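Local atomic coordinates of glycoside hydrolase family 88 protein (Bacteroides vulgatus, PDB entry 4Q88), a protein that is probably a hydrolase of glycoside hydrolase family 88, built from helices arranged as six hairpins, though its substrate is not established. Residues Trp304-Lys308 / Thr309-Gln313. Residues are numbered along the deposited sequence; the frame is centred on the assembly and turned at random.
Sequences WNYLK and TTALQ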
loop_
_atom_site.group_PDB
_atom_site.type_symbol
_atom_site.label_atom_id
_atom_site.label_comp_id
_atom_site.label_asym_id
_atom_site.label_seq_id
_atom_site.Cartn_x
_atom_site.Cartn_y
_atom_site.Cartn_z
ATOM N N TRP A 304 -7.261 11.082 -10.817
ATOM C CA TRP A 304 -6.136 10.928 -11.745
ATOM C C TRP A 304 -5.754 12.307 -12.281
ATOM O O TRP A 304 -4.547 12.609 -12.394
ATOM C CB TRP A 304 -6.435 9.886 -12.871
ATOM C CG TRP A 304 -5.326 9.898 -13.862
ATOM C CD1 TRP A 304 -5.342 10.418 -15.146
ATOM C CD2 TRP A 304 -3.972 9.506 -13.606
ATOM N NE1 TRP A 304 -4.072 10.324 -15.704
ATOM C CE2 TRP A 304 -3.215 9.791 -14.774
ATOM C CE3 TRP A 304 -3.331 8.929 -12.519
ATOM C CZ2 TRP A 304 -1.849 9.527 -14.851
ATOM C CZ3 TRP A 304 -1.975 8.661 -12.592
ATOM C CH2 TRP A 304 -1.244 8.957 -13.762
ATOM N N ASN A 305 -6.734 13.159 -12.547
ATOM C CA ASN A 305 -6.421 14.507 -13.030
ATOM C C ASN A 305 -5.602 15.292 -11.997
ATOM O O ASN A 305 -4.607 15.950 -12.337
ATOM C CB ASN A 305 -7.678 15.287 -13.424
ATOM C CG ASN A 305 -7.331 16.680 -13.909
ATOM O OD1 ASN A 305 -6.681 16.839 -14.939
ATOM N ND2 ASN A 305 -7.669 17.684 -13.123
ATOM N N TYR A 306 -5.960 15.144 -10.721
ATOM C CA TYR A 306 -5.139 15.740 -9.649
ATOM C C TYR A 306 -3.714 15.177 -9.649
ATOM O O TYR A 306 -2.721 15.928 -9.550
ATOM C CB TYR A 306 -5.770 15.514 -8.255
ATOM C CG TYR A 306 -4.717 15.701 -7.170
ATOM C CD1 TYR A 306 -4.438 16.943 -6.669
ATOM C CD2 TYR A 306 -4.008 14.612 -6.659
ATOM C CE1 TYR A 306 -3.485 17.115 -5.687
ATOM C CE2 TYR A 306 -3.018 14.771 -5.695
ATOM C CZ TYR A 306 -2.775 16.041 -5.211
ATOM O OH TYR A 306 -1.799 16.229 -4.290
ATOM N N LEU A 307 -3.594 13.852 -9.737
ATOM C CA LEU A 307 -2.286 13.229 -9.686
ATOM C C LEU A 307 -1.404 13.707 -10.866
ATOM O O LEU A 307 -0.210 13.938 -10.674
ATOM C CB LEU A 307 -2.383 11.715 -9.736
ATOM C CG LEU A 307 -2.989 11.114 -8.431
ATOM C CD1 LEU A 307 -3.263 9.640 -8.584
ATOM C CD2 LEU A 307 -2.028 11.348 -7.278
ATOM N N LYS A 308 -2.004 13.763 -12.049
ATOM C CA LYS A 308 -1.260 14.036 -13.310
ATOM C C LYS A 308 -0.905 15.515 -13.403
ATOM O O LYS A 308 0.152 15.865 -13.928
ATOM C CB LYS A 308 -2.116 13.621 -14.504
ATOM C CG LYS A 308 -1.637 14.019 -15.881
ATOM C CD LYS A 308 -2.708 13.723 -16.924
ATOM C CE LYS A 308 -2.084 13.565 -18.304
ATOM N NZ LYS A 308 -3.136 13.363 -19.354
ATOM N N THR A 309 -1.776 16.375 -12.892
ATOM C CA THR A 309 -1.675 17.836 -13.084
ATOM C C THR A 309 -1.005 18.550 -11.924
ATOM O O THR A 309 -0.291 19.542 -12.122
ATOM C CB THR A 309 -3.065 18.494 -13.254
ATOM O OG1 THR A 309 -3.785 17.848 -14.299
ATOM C CG2 THR A 309 -2.941 19.976 -13.582
ATOM N N THR A 310 -1.257 18.076 -10.705
ATOM C CA THR A 310 -0.766 18.741 -9.509
ATOM C C THR A 310 0.356 17.989 -8.793
ATOM O O THR A 310 1.371 18.579 -8.434
ATOM C CB THR A 310 -1.936 19.044 -8.558
ATOM O OG1 THR A 310 -2.872 19.901 -9.223
ATOM C CG2 THR A 310 -1.474 19.693 -7.284
ATOM N N ALA A 311 0.187 16.683 -8.539
ATOM C CA ALA A 311 1.232 15.962 -7.814
ATOM C C ALA A 311 2.479 15.775 -8.669
ATOM O O ALA A 311 3.605 15.998 -8.205
ATOM C CB ALA A 311 0.701 14.620 -7.338
ATOM N N LEU A 312 2.278 15.323 -9.903
ATOM C CA LEU A 312 3.379 15.132 -10.840
ATOM C C LEU A 312 4.020 16.463 -11.202
ATOM O O LEU A 312 3.318 17.383 -11.612
ATOM C CB LEU A 312 2.855 14.493 -12.119
ATOM C CG LEU A 312 3.844 14.203 -13.246
ATOM C CD1 LEU A 312 4.906 13.240 -12.777
ATOM C CD2 LEU A 312 3.133 13.659 -14.459
ATOM N N GLN A 313 5.331 16.542 -11.031
ATOM C CA GLN A 313 6.079 17.698 -11.501
ATOM C C GLN A 313 6.768 17.367 -12.840
ATOM O O GLN A 313 6.879 16.197 -13.230
ATOM C CB GLN A 313 7.057 18.132 -10.415
ATOM C CG GLN A 313 6.359 18.331 -9.062
ATOM C CD GLN A 313 7.273 18.879 -7.976
ATOM O OE1 GLN A 313 8.470 19.090 -8.198
ATOM N NE2 GLN A 313 6.708 19.123 -6.799
HETATM O O HOH W 1 2.352 17.514 -14.261
#
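Asn305 and Thr309 meet in the last turns of helix 293-311, just before the backbone hydrogen bonds widen from i to i+4 into i to i+5. Asn305 O accepts from Thr309 N at 2.9 Å; in the conformer given, Thr309 OG1 donates to it too, from the opposite face of the carbonyl plane. In that conformer the hydroxyl can fold back this way because OG1 lies beside its own backbone N (chi1 -54°). Tyr306 O is shared as well: Thr310 N reaches it at 2.8 Å, and Ala311 N, one residue further on in a pi-helical turn, at 3.2 Å. Leu312 N then bonds to Leu307 O at 3.0 Å, again five residues back, and Leu312 is the first residue to leave helical geometry. A water donates to both Lys308 O and Leu312 O, bridging the last turn to the chain that departs from it.

Apolar contacts mix the two spacings. Tyr306 CE1 meets Thr310 CG2 at 3.6 Å, the two side chains crossing at about a right angle, while CE2 of the same ring lies 4.1 Å from Ala311 CB. Leu307 CD2 also approaches that methyl.

Outside this stretch, Tyr306 OH hydrogen-bonds to Thr272 OG1, and Lys308 NZ forms salt bridges with Glu11 and Glu15. Leu307 packs against helices 272-287 and 341-358, whereas Leu312 turns onto helix 13-30, so this terminus of helix 293-311 joins three neighbouring helices of the predominantly helical six-hairpin fold.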